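Local coordinates for protein lactaldehyde dehydrogenase (Methanocaldococcus jannaschii, PDB 3PQA) that oxidises lactaldehyde and related small aldehydes to the acids with NAD as the preferred cofactor, on the way to coenzyme F420, at residues V134-P139 with A148-P153; I155-V160 with E453-K458; I161-S166 with L171-L176; D206-N211 with N215-T220. One frame throughout, in Å; residues are numbered along the deposited sequence.

Interaction 1 (V134-P139 with A148-P153); sequences VGAITP and AHKIAP
Lys-150 carries this contact, its long aliphatic stem lying along strand 122-138 and covering Ala-136 and Thr-138. The Ala-136 methyl sits over the stem, with CB 3.8 Å from CD of Lys-150 and 4.0 Å from its CB. Thr-138 adds its methyl branch: CG2 is 3.9 Å from CD of Lys-150, and the two side chains run past each other in opposite directions. Lys-150 is extended through chi3 and then turns at CE (chi4 -63°), which directs the ammonium to Glu-445 OE2, in a salt bridge, and to the hydroxyls of Thr-220 and Ser-218. CE passes 3.5 Å from the Ile-137 carbonyl O without a hydrogen bond. A methionine in place of Lys-150 would probably leave Glu-445 without its charged mate and the Thr-220 and Ser-218 hydroxyls without this donor. The Thr-138 hydroxyl, on the far branch, is bonded to His-163 NE2. Residues 148-153 of the helix run nearly antiparallel to strand residues 134-138 (162°, axes 8.9 Å apart at their closest); helix 145-156 is the crossover of a beta-alpha-beta unit completed by strand 160-165, and helix 88-111 packs against its other side, through Ala-148 and Ala-152.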
loop_
_atom_site.group_PDB
_atom_site.type_symbol
_atom_site.label_atom_id
_atom_site.label_comp_id
_atom_site.label_asym_id
_atom_site.label_seq_id
_atom_site.Cartn_x
_atom_site.Cartn_y
_atom_site.Cartn_z
ATOM N N VAL B 134 4.247 25.835 5.388
ATOM C CA VAL B 134 5.504 25.100 5.388
ATOM C C VAL B 134 6.630 26.122 5.345
ATOM O O VAL B 134 6.719 26.924 4.405
ATOM C CB VAL B 134 5.598 24.124 4.189
ATOM C CG1 VAL B 134 7.033 23.652 3.994
ATOM C CG2 VAL B 134 4.660 22.930 4.396
ATOM N N GLY B 135 7.483 26.074 6.368
ATOM C CA GLY B 135 8.713 26.870 6.398
ATOM C C GLY B 135 9.855 26.022 5.868
ATOM O O GLY B 135 10.298 25.098 6.543
ATOM N N ALA B 136 10.298 26.317 4.649
ATOM C CA ALA B 136 11.374 25.575 3.989
ATOM C C ALA B 136 12.678 26.345 4.136
ATOM O O ALA B 136 12.742 27.538 3.847
ATOM C CB ALA B 136 11.040 25.376 2.513
ATOM N N ILE B 137 13.713 25.675 4.622
ATOM C CA ILE B 137 15.018 26.320 4.782
ATOM C C ILE B 137 16.016 25.436 4.046
ATOM O O ILE B 137 16.198 24.275 4.408
ATOM C CB ILE B 137 15.362 26.545 6.278
ATOM C CG1 ILE B 137 14.293 27.440 6.947
ATOM C CG2 ILE B 137 16.762 27.142 6.422
ATOM C CD1 ILE B 137 14.458 27.593 8.464
ATOM N N THR B 138 16.618 25.984 2.995
ATOM C CA THR B 138 17.358 25.182 2.031
ATOM C C THR B 138 18.841 25.531 2.031
ATOM O O THR B 138 19.213 26.645 2.395
ATOM C CB THR B 138 16.781 25.337 0.619
ATOM O OG1 THR B 138 16.695 26.730 0.282
ATOM C CG2 THR B 138 15.380 24.704 0.552
ATOM N N PRO B 139 19.692 24.573 1.624
ATOM C CA PRO B 139 21.127 24.691 1.776
ATOM C C PRO B 139 21.807 25.259 0.527
ATOM O O PRO B 139 21.187 25.348 -0.528
ATOM C CB PRO B 139 21.544 23.229 1.973
ATOM C CG PRO B 139 20.665 22.507 1.060
ATOM C CD PRO B 139 19.320 23.214 1.161
ATOM N N ALA B 148 13.599 22.143 -4.662
ATOM C CA ALA B 148 12.538 21.429 -5.367
ATOM C C ALA B 148 11.955 20.318 -4.474
ATOM O O ALA B 148 10.748 20.079 -4.465
ATOM C CB ALA B 148 13.040 20.860 -6.707
ATOM N N HIS B 149 12.822 19.665 -3.713
ATOM C CA HIS B 149 12.390 18.579 -2.816
ATOM C C HIS B 149 11.537 19.047 -1.647
ATOM O O HIS B 149 10.934 18.216 -0.967
ATOM C CB HIS B 149 13.588 17.767 -2.322
ATOM C CG HIS B 149 13.941 16.633 -3.228
ATOM N ND1 HIS B 149 13.129 15.532 -3.380
ATOM C CD2 HIS B 149 15.007 16.436 -4.038
ATOM C CE1 HIS B 149 13.690 14.697 -4.238
ATOM N NE2 HIS B 149 14.831 15.218 -4.649
ATOM N N LYS B 150 11.487 20.362 -1.400
ATOM C CA LYS B 150 10.581 20.908 -0.392
ATOM C C LYS B 150 9.382 21.629 -1.012
ATOM O O LYS B 150 8.242 21.440 -0.574
ATOM C CB LYS B 150 11.315 21.862 0.551
ATOM C CG LYS B 150 12.483 21.221 1.305
ATOM C CD LYS B 150 13.051 22.156 2.367
ATOM C CE LYS B 150 14.412 21.642 2.892
ATOM N NZ LYS B 150 14.283 20.316 3.579
ATOM N N ILE B 151 9.651 22.489 -1.998
ATOM C CA ILE B 151 8.602 23.230 -2.707
ATOM C C ILE B 151 7.604 22.335 -3.443
ATOM O O ILE B 151 6.389 22.525 -3.300
ATOM C CB ILE B 151 9.203 24.278 -3.686
ATOM C CG1 ILE B 151 10.051 25.289 -2.903
ATOM C CG2 ILE B 151 8.092 25.004 -4.481
ATOM C CD1 ILE B 151 10.911 26.180 -3.795
ATOM N N ALA B 152 8.111 21.396 -4.243
ATOM C CA ALA B 152 7.230 20.551 -5.051
ATOM C C ALA B 152 6.213 19.758 -4.182
ATOM O O ALA B 152 4.990 19.857 -4.414
ATOM C CB ALA B 152 8.040 19.632 -5.961
ATOM N N PRO B 153 6.691 19.010 -3.161
ATOM C CA PRO B 153 5.698 18.353 -2.278
ATOM C C PRO B 153 4.784 19.308 -1.496
ATOM O O PRO B 153 3.620 18.974 -1.263
ATOM C CB PRO B 153 6.545 17.506 -1.324
ATOM C CG PRO B 153 7.924 18.060 -1.404
ATOM C CD PRO B 153 8.083 18.729 -2.741
#

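Interaction 2 (I155-V160 with E453-K458); sequences IATGNV and EMSNIK
The carboxamide of Asn-159 stands edge-on to the backbone of Met-454, its ND2 giving a hydrogen bond of 3.0 Å to Met-454 O. The bond is fairly straight, 158° at the hydrogen, and the oxygen lies only 12° out of the amide plane; seen from the acceptor, the donor is tilted 22° from the carbonyl plane. The N-H used is the one on the same side as OD1. One face of the amide is covered by Val-134, whose CG2 stands 3.6 Å over CG of Asn-159. OD1 in turn accepts from the backbone N of Gly-132, so bonds to both polar atoms of the amide fix its rotation. Thr-157 OG1 also lies close to ND2 of Asn-159 but is badly placed for a hydrogen bond with it; the hydroxyl's partner is Pro-153 O, one turn back. OG1 of Thr-157 meets Met-454 CB at 3.7 Å, the two side chains crossing at about a right angle, while CB of Thr-157 rests 4.3 Å from CB of Ser-455. The extended remainder of Met-454 leads away, towards Met-216 and Ser-218. Lys-458, salt-bridged to Glu-129, also reaches main-chain oxygens of Ala-411 and Leu-414 of the second subunit. Helix 145-156 ends here in a Schellman motif, with Gly-158, at positive phi, as the C-prime residue, and the turn docks beside the start of strand 455-463, the antiparallel C-terminal strand that in aldehyde dehydrogenases leads out to the oligomerisation arm.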
loop_
_atom_site.group_PDB
_atom_site.type_symbol
_atom_site.label_atom_id
_atom_site.label_comp_id
_atom_site.label_asym_id
_atom_site.label_seq_id
_atom_site.Cartn_x
_atom_site.Cartn_y
_atom_site.Cartn_z
ATOM N N ILE B 155 3.583 22.324 -2.507
ATOM C CA ILE B 155 2.542 22.729 -3.453
ATOM C C ILE B 155 1.551 21.572 -3.687
ATOM O O ILE B 155 0.326 21.744 -3.628
ATOM C CB ILE B 155 3.137 23.229 -4.797
ATOM C CG1 ILE B 155 3.913 24.541 -4.595
ATOM C CG2 ILE B 155 2.035 23.431 -5.861
ATOM C CD1 ILE B 155 4.650 24.994 -5.845
ATOM N N ALA B 156 2.105 20.382 -3.905
ATOM C CA ALA B 156 1.284 19.195 -4.145
ATOM C C ALA B 156 0.266 18.905 -3.042
ATOM O O ALA B 156 -0.814 18.362 -3.329
ATOM C CB ALA B 156 2.178 17.982 -4.364
ATOM N N THR B 157 0.623 19.245 -1.802
ATOM C CA THR B 157 -0.208 18.953 -0.625
ATOM C C THR B 157 -1.023 20.168 -0.134
ATOM O O THR B 157 -1.641 20.113 0.931
ATOM C CB THR B 157 0.641 18.327 0.519
ATOM O OG1 THR B 157 1.800 19.140 0.772
ATOM C CG2 THR B 157 1.091 16.930 0.134
ATOM N N GLY B 158 -1.023 21.260 -0.905
ATOM C CA GLY B 158 -1.910 22.409 -0.623
ATOM C C GLY B 158 -1.457 23.365 0.467
ATOM O O GLY B 158 -2.282 24.037 1.083
ATOM N N ASN B 159 -0.146 23.438 0.673
ATOM C CA ASN B 159 0.463 24.307 1.664
ATOM C C ASN B 159 0.898 25.638 1.088
ATOM O O ASN B 159 1.325 25.712 -0.050
ATOM C CB ASN B 159 1.700 23.647 2.253
ATOM C CG ASN B 159 1.375 22.395 3.013
ATOM O OD1 ASN B 159 0.837 22.455 4.112
ATOM N ND2 ASN B 159 1.705 21.251 2.438
ATOM N N VAL B 160 0.794 26.683 1.904
ATOM C CA VAL B 160 1.488 27.936 1.656
ATOM C C VAL B 160 2.953 27.739 2.067
ATOM O O VAL B 160 3.241 27.001 3.013
ATOM C CB VAL B 160 0.826 29.062 2.476
ATOM C CG1 VAL B 160 1.665 30.333 2.456
ATOM C CG2 VAL B 160 -0.577 29.335 1.920
ATOM N N GLU B 453 4.812 13.925 5.099
ATOM C CA GLU B 453 5.279 14.776 6.217
ATOM C C GLU B 453 4.562 16.123 6.186
ATOM O O GLU B 453 4.272 16.689 7.224
ATOM C CB GLU B 453 6.789 15.037 6.136
ATOM C CG GLU B 453 7.667 13.794 5.949
ATOM C CD GLU B 453 8.023 13.074 7.232
ATOM O OE1 GLU B 453 7.583 13.520 8.319
ATOM O OE2 GLU B 453 8.747 12.041 7.131
ATOM N N MET B 454 4.283 16.616 4.983
ATOM C CA MET B 454 3.707 17.947 4.776
ATOM C C MET B 454 2.170 17.969 4.770
ATOM O O MET B 454 1.547 18.974 4.431
ATOM C CB MET B 454 4.288 18.582 3.496
ATOM C CG MET B 454 5.796 18.930 3.613
ATOM S SD MET B 454 6.497 19.618 2.092
ATOM C CE MET B 454 8.189 20.000 2.642
ATOM N N SER B 455 1.562 16.847 5.139
ATOM C CA SER B 455 0.128 16.817 5.296
ATOM C C SER B 455 -0.252 16.160 6.619
ATOM O O SER B 455 0.589 15.514 7.269
ATOM C CB SER B 455 -0.541 16.167 4.070
ATOM O OG SER B 455 -0.065 14.879 3.813
ATOM N N ASN B 456 -1.491 16.395 7.042
ATOM C CA ASN B 456 -2.056 15.745 8.222
ATOM C C ASN B 456 -3.150 14.798 7.780
ATOM O O ASN B 456 -3.878 15.087 6.826
ATOM C CB ASN B 456 -2.661 16.788 9.163
ATOM C CG ASN B 456 -1.612 17.653 9.836
ATOM O OD1 ASN B 456 -0.564 17.167 10.274
ATOM N ND2 ASN B 456 -1.903 18.951 9.936
ATOM N N ILE B 457 -3.279 13.677 8.485
ATOM C CA ILE B 457 -4.369 12.741 8.214
ATOM C C ILE B 457 -5.667 13.244 8.851
ATOM O O ILE B 457 -5.665 13.810 9.963
ATOM C CB ILE B 457 -4.047 11.309 8.712
ATOM C CG1 ILE B 457 -2.855 10.731 7.945
ATOM C CG2 ILE B 457 -5.286 10.377 8.539
ATOM C CD1 ILE B 457 -2.294 9.411 8.545
ATOM N N LYS B 458 -6.770 13.068 8.128
ATOM C CA LYS B 458 -8.105 13.249 8.676
ATOM C C LYS B 458 -8.794 11.919 8.484
ATOM O O LYS B 458 -8.795 11.381 7.377
ATOM C CB LYS B 458 -8.877 14.357 7.948
ATOM C CG LYS B 458 -10.354 14.461 8.363
ATOM C CD LYS B 458 -11.088 15.577 7.618
ATOM C CE LYS B 458 -10.765 16.967 8.186
ATOM N NZ LYS B 458 -11.408 18.039 7.336
#

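Interaction 3 (I161-S166 with L171-L176); sequences IVHHPS and LVCIEL. With SO4 (sulfate ion), chain G.
Cys-173 faces Pro-165 across the first turn of helix 171-186, the helix that follows strand 160-165 in a beta-alpha-beta unit of the Rossmann-type cofactor domain. Its CB lies 3.7 Å from CB of Pro-165 and a little farther from CG. The next atom, SG, anti to the carbonyl carbon (chi1 -65°), is 3.6 Å from Pro-165 CB. Beyond that the sulfur looks obliquely at the ring of His-163, 5.4 Å from its centroid, in a loose sulfur-aromatic contact. Both nitrogens of that ring are hydrogen-bonded, ND1 to Tyr-194 OH, which fixes how the ring is turned. Leu-196 covers Pro-165 from strand 194-196, and Ser-147 of helix 145-156 touches Cys-173, so this packing is closed in by neighbouring elements. On the opposite side of the strand His-164 reaches a sulfate, probably from the crystallisation liquor, that the main-chain N atoms of Ser-167 and Gly-201 also hold. ND1 of His-164 bonds Leu-197 O; two such acceptors would favour a doubly protonated ring. A leucine here would probably leave both the sulfate and the Leu-197 carbonyl short of a partner. The sulfate approaches in the plane of the imidazole, at its edge, where NE2 of His-164 donates to O3 over 2.7 Å with an angle of 156° at the hydrogen.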
loop_
_atom_site.group_PDB
_atom_site.type_symbol
_atom_site.label_atom_id
_atom_site.label_comp_id
_atom_site.label_asym_id
_atom_site.label_seq_id
_atom_site.Cartn_x
_atom_site.Cartn_y
_atom_site.Cartn_z
ATOM N N ILE B 161 3.867 28.404 1.365
ATOM C CA ILE B 161 5.295 28.259 1.630
ATOM C C ILE B 161 6.003 29.591 1.965
ATOM O O ILE B 161 5.816 30.588 1.265
ATOM C CB ILE B 161 5.996 27.653 0.417
ATOM C CG1 ILE B 161 5.339 26.328 0.021
ATOM C CG2 ILE B 161 7.500 27.467 0.697
ATOM C CD1 ILE B 161 5.639 25.924 -1.431
ATOM N N VAL B 162 6.798 29.587 3.037
ATOM C CA VAL B 162 7.806 30.631 3.260
ATOM C C VAL B 162 9.170 29.959 3.214
ATOM O O VAL B 162 9.413 28.953 3.900
ATOM C CB VAL B 162 7.581 31.433 4.561
ATOM C CG1 VAL B 162 6.283 32.262 4.456
ATOM C CG2 VAL B 162 7.544 30.532 5.789
ATOM N N HIS B 163 10.039 30.484 2.362
ATOM C CA HIS B 163 11.234 29.754 1.972
ATOM C C HIS B 163 12.454 30.637 2.129
ATOM O O HIS B 163 12.562 31.657 1.442
ATOM C CB HIS B 163 11.067 29.305 0.513
ATOM C CG HIS B 163 12.303 28.714 -0.095
ATOM N ND1 HIS B 163 12.488 28.640 -1.456
ATOM C CD2 HIS B 163 13.414 28.175 0.464
ATOM C CE1 HIS B 163 13.658 28.077 -1.713
ATOM N NE2 HIS B 163 14.234 27.776 -0.563
ATOM N N HIS B 164 13.349 30.257 3.043
ATOM C CA HIS B 164 14.648 30.904 3.156
ATOM C C HIS B 164 15.762 30.074 2.509
ATOM O O HIS B 164 16.074 28.992 2.980
ATOM C CB HIS B 164 15.016 31.193 4.610
ATOM C CG HIS B 164 16.402 31.741 4.760
ATOM N ND1 HIS B 164 16.706 33.059 4.487
ATOM C CD2 HIS B 164 17.574 31.140 5.072
ATOM C CE1 HIS B 164 18.003 33.253 4.666
ATOM N NE2 HIS B 164 18.551 32.106 5.021
ATOM N N PRO B 165 16.379 30.598 1.437
ATOM C CA PRO B 165 17.498 29.922 0.791
ATOM C C PRO B 165 18.814 30.336 1.453
ATOM O O PRO B 165 18.912 31.446 1.993
ATOM C CB PRO B 165 17.430 30.468 -0.635
ATOM C CG PRO B 165 16.944 31.876 -0.450
ATOM C CD PRO B 165 16.073 31.891 0.787
ATOM N N SER B 166 19.818 29.466 1.421
ATOM C CA SER B 166 21.119 29.830 1.962
ATOM C C SER B 166 21.686 31.049 1.234
ATOM O O SER B 166 21.693 31.099 0.006
ATOM C CB SER B 166 22.100 28.665 1.804
ATOM O OG SER B 166 23.410 29.076 2.171
ATOM N N LEU B 171 21.233 32.696 -5.685
ATOM C CA LEU B 171 20.773 33.214 -6.987
ATOM C C LEU B 171 19.887 32.251 -7.783
ATOM O O LEU B 171 18.915 32.672 -8.434
ATOM C CB LEU B 171 21.934 33.743 -7.836
ATOM C CG LEU B 171 22.776 34.864 -7.207
ATOM C CD1 LEU B 171 23.819 35.349 -8.199
ATOM C CD2 LEU B 171 21.910 36.035 -6.708
ATOM N N VAL B 172 20.187 30.960 -7.702
ATOM C CA VAL B 172 19.356 30.007 -8.412
ATOM C C VAL B 172 17.960 29.956 -7.780
ATOM O O VAL B 172 16.988 29.712 -8.483
ATOM C CB VAL B 172 19.992 28.606 -8.536
ATOM C CG1 VAL B 172 19.783 27.778 -7.270
ATOM C CG2 VAL B 172 19.446 27.890 -9.764
ATOM N N CYS B 173 17.879 30.202 -6.466
ATOM C CA CYS B 173 16.600 30.210 -5.734
ATOM C C CYS B 173 15.757 31.420 -6.084
ATOM O O CYS B 173 14.522 31.329 -6.139
ATOM C CB CYS B 173 16.843 30.161 -4.230
ATOM S SG CYS B 173 17.604 28.599 -3.750
ATOM N N ILE B 174 16.426 32.546 -6.331
ATOM C CA ILE B 174 15.748 33.749 -6.826
ATOM C C ILE B 174 15.177 33.465 -8.218
ATOM O O ILE B 174 14.043 33.841 -8.516
ATOM C CB ILE B 174 16.689 34.996 -6.815
ATOM C CG1 ILE B 174 16.946 35.435 -5.368
ATOM C CG2 ILE B 174 16.083 36.140 -7.610
ATOM C CD1 ILE B 174 18.197 36.327 -5.196
ATOM N N GLU B 175 15.949 32.759 -9.044
ATOM C CA GLU B 175 15.474 32.356 -10.365
ATOM C C GLU B 175 14.292 31.392 -10.297
ATOM O O GLU B 175 13.341 31.520 -11.071
ATOM C CB GLU B 175 16.597 31.773 -11.213
ATOM C CG GLU B 175 17.617 32.829 -11.723
ATOM C CD GLU B 175 16.957 34.096 -12.251
ATOM O OE1 GLU B 175 16.189 34.030 -13.240
ATOM O OE2 GLU B 175 17.191 35.169 -11.654
ATOM N N LEU B 176 14.362 30.434 -9.372
ATOM C CA LEU B 176 13.257 29.480 -9.198
ATOM C C LEU B 176 11.993 30.201 -8.731
ATOM O O LEU B 176 10.890 29.863 -9.167
ATOM C CB LEU B 176 13.643 28.354 -8.232
ATOM C CG LEU B 176 12.566 27.301 -7.919
ATOM C CD1 LEU B 176 12.152 26.541 -9.182
ATOM C CD2 LEU B 176 13.068 26.339 -6.847
HETATM S S SO4 G . 22.477 32.007 5.691
HETATM O O1 SO4 G . 23.567 31.472 4.885
HETATM O O2 SO4 G . 22.768 33.383 6.098
HETATM O O3 SO4 G . 21.263 31.994 4.893
HETATM O O4 SO4 G . 22.301 31.196 6.886
#

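Interaction 4 (D206-N211 with N215-T220); sequences DEIVVN and NMISFT
Helix 201-210 ends, the chain turns, and strand 216-220 passes alongside the last helical turn, bringing the CA atoms of Val-209 and Ile-217 to 6.5 Å. Ile-217 fills the interval between them. Its CD1 is the leading atom, 3.4 Å from the backbone O of Ile-208, 3.8 Å from CA of Val-209, and equally near CG2 of Ile-208; it thus lodges against the main chain of the helix as much as against side chains. Bending at chi2 (-56°) carries CD1 of Ile-217 into that place, and its other branch, CG2, meets CG2 of Val-209 more loosely at 4.4 Å. On the remote side of the helix, Asn-211 ND2 donates to Glu-207 OE2 over 2.9 Å, using the oxygen's anti lone pair, while Glu-207 OE1 is salt-bridged to Arg-33. Ile-229 of helix 223-232 also packs on Val-209, and strand 216-220 pairs on its two sides with strands 122-138 and 237-241. Between these segments the contact is apolar packing: no hydrogen bond crosses, and the polar groups of Glu-207 and Asn-211 stay on the helix face turned from the sheet.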
loop_
_atom_site.group_PDB
_atom_site.type_symbol
_atom_site.label_atom_id
_atom_site.label_comp_id
_atom_site.label_asym_id
_atom_site.label_seq_id
_atom_site.Cartn_x
_atom_site.Cartn_y
_atom_site.Cartn_z
ATOM N N ASP B 206 15.733 32.094 11.424
ATOM C CA ASP B 206 15.298 32.032 12.820
ATOM C C ASP B 206 13.819 32.403 13.007
ATOM O O ASP B 206 13.102 31.748 13.772
ATOM C CB ASP B 206 16.172 32.937 13.693
ATOM C CG ASP B 206 15.855 32.804 15.165
ATOM O OD1 ASP B 206 16.235 31.769 15.759
ATOM O OD2 ASP B 206 15.212 33.718 15.721
ATOM N N GLU B 207 13.368 33.461 12.326
ATOM C CA GLU B 207 11.973 33.881 12.431
ATOM C C GLU B 207 11.012 32.815 11.887
ATOM O O GLU B 207 9.963 32.597 12.465
ATOM C CB GLU B 207 11.726 35.251 11.765
ATOM C CG GLU B 207 10.300 35.787 11.962
ATOM C CD GLU B 207 9.889 35.877 13.432
ATOM O OE1 GLU B 207 10.750 36.164 14.287
ATOM O OE2 GLU B 207 8.697 35.676 13.736
ATOM N N ILE B 208 11.389 32.141 10.801
ATOM C CA ILE B 208 10.562 31.076 10.240
ATOM C C ILE B 208 10.417 29.916 11.235
ATOM O O ILE B 208 9.325 29.365 11.409
ATOM C CB ILE B 208 11.135 30.558 8.897
ATOM C CG1 ILE B 208 11.007 31.647 7.820
ATOM C CG2 ILE B 208 10.428 29.267 8.463
ATOM C CD1 ILE B 208 11.618 31.273 6.466
ATOM N N VAL B 209 11.517 29.586 11.904
ATOM C CA VAL B 209 11.549 28.503 12.893
ATOM C C VAL B 209 10.707 28.815 14.120
ATOM O O VAL B 209 9.946 27.962 14.585
ATOM C CB VAL B 209 13.004 28.170 13.312
ATOM C CG1 VAL B 209 13.047 27.196 14.476
ATOM C CG2 VAL B 209 13.780 27.601 12.134
ATOM N N VAL B 210 10.832 30.039 14.638
ATOM C CA VAL B 210 10.173 30.425 15.896
ATOM C C VAL B 210 8.729 30.927 15.751
ATOM O O VAL B 210 7.943 30.820 16.698
ATOM C CB VAL B 210 11.009 31.465 16.722
ATOM C CG1 VAL B 210 12.406 30.921 17.026
ATOM C CG2 VAL B 210 11.075 32.840 16.025
ATOM N N ASN B 211 8.379 31.468 14.582
ATOM C CA ASN B 211 7.050 32.068 14.382
ATOM C C ASN B 211 5.913 31.068 14.584
ATOM O O ASN B 211 5.874 30.030 13.925
ATOM C CB ASN B 211 6.940 32.686 12.990
ATOM C CG ASN B 211 5.779 33.646 12.874
ATOM O OD1 ASN B 211 4.612 33.254 12.974
ATOM N ND2 ASN B 211 6.094 34.923 12.654
ATOM N N ASN B 215 3.530 26.218 10.481
ATOM C CA ASN B 215 3.004 24.937 10.959
ATOM C C ASN B 215 4.004 23.785 10.925
ATOM O O ASN B 215 3.862 22.782 11.648
ATOM C CB ASN B 215 1.748 24.567 10.164
ATOM C CG ASN B 215 0.618 25.569 10.387
ATOM O OD1 ASN B 215 0.289 26.364 9.509
ATOM N ND2 ASN B 215 0.050 25.555 11.589
ATOM N N MET B 216 5.006 23.933 10.070
ATOM C CA MET B 216 5.993 22.882 9.845
ATOM C C MET B 216 7.302 23.496 9.399
ATOM O O MET B 216 7.305 24.465 8.633
ATOM C CB MET B 216 5.488 21.879 8.802
ATOM C CG MET B 216 6.557 20.930 8.287
ATOM S SD MET B 216 5.876 19.480 7.511
ATOM C CE MET B 216 7.433 18.631 7.113
ATOM N N ILE B 217 8.403 22.933 9.890
ATOM C CA ILE B 217 9.743 23.324 9.460
ATOM C C ILE B 217 10.364 22.144 8.741
ATOM O O ILE B 217 10.338 21.013 9.236
ATOM C CB ILE B 217 10.659 23.748 10.653
ATOM C CG1 ILE B 217 10.056 24.921 11.421
ATOM C CG2 ILE B 217 12.098 24.058 10.181
ATOM C CD1 ILE B 217 9.763 26.127 10.564
ATOM N N SER B 218 10.881 22.417 7.547
ATOM C CA SER B 218 11.664 21.456 6.804
ATOM C C SER B 218 12.990 22.123 6.491
ATOM O O SER B 218 13.051 23.069 5.685
ATOM C CB SER B 218 10.965 21.074 5.513
ATOM O OG SER B 218 11.698 20.082 4.823
ATOM N N PHE B 219 14.037 21.610 7.131
ATOM C CA PHE B 219 15.375 22.208 7.085
ATOM C C PHE B 219 16.366 21.190 6.566
ATOM O O PHE B 219 16.351 20.029 7.005
ATOM C CB PHE B 219 15.813 22.642 8.490
ATOM C CG PHE B 219 17.269 23.024 8.585
ATOM C CD1 PHE B 219 17.682 24.308 8.246
ATOM C CD2 PHE B 219 18.227 22.103 9.018
ATOM C CE1 PHE B 219 19.024 24.682 8.332
ATOM C CE2 PHE B 219 19.579 22.470 9.109
ATOM C CZ PHE B 219 19.974 23.760 8.755
ATOM N N THR B 220 17.219 21.622 5.635
ATOM C CA THR B 220 18.361 20.818 5.167
ATOM C C THR B 220 19.620 21.660 5.393
ATOM O O THR B 220 19.675 22.811 4.958
ATOM C CB THR B 220 18.212 20.424 3.669
ATOM O OG1 THR B 220 17.002 19.686 3.498
ATOM C CG2 THR B 220 19.377 19.532 3.187
#

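All four contacts reach one sheet, in which strand 122-138, used by interaction 1, pairs with strands 160-165, 216-220 and 455-463. Interactions 1 and 3 meet where Thr-138 OG1 lies 2.8 Å from His-163 NE2; interactions 1 and 4 meet where Lys-150 NZ lies 2.8 Å from Thr-220 OG1. Interaction 2 follows interaction 1 along helix 145-156, and Val-134 N bonds Val-160 O at 2.8 Å. Interactions 3 and 4 touch through His-164 CB and Ile-208 CD1, 3.9 Å apart. Closest to catalysis is interaction 1: the Lys-150 side chain is about 5 Å from that of Glu-241, the probable active-site glutamate, and the Ile-137 side chain about 7 Å from that of Val-225 of the likely NAD site.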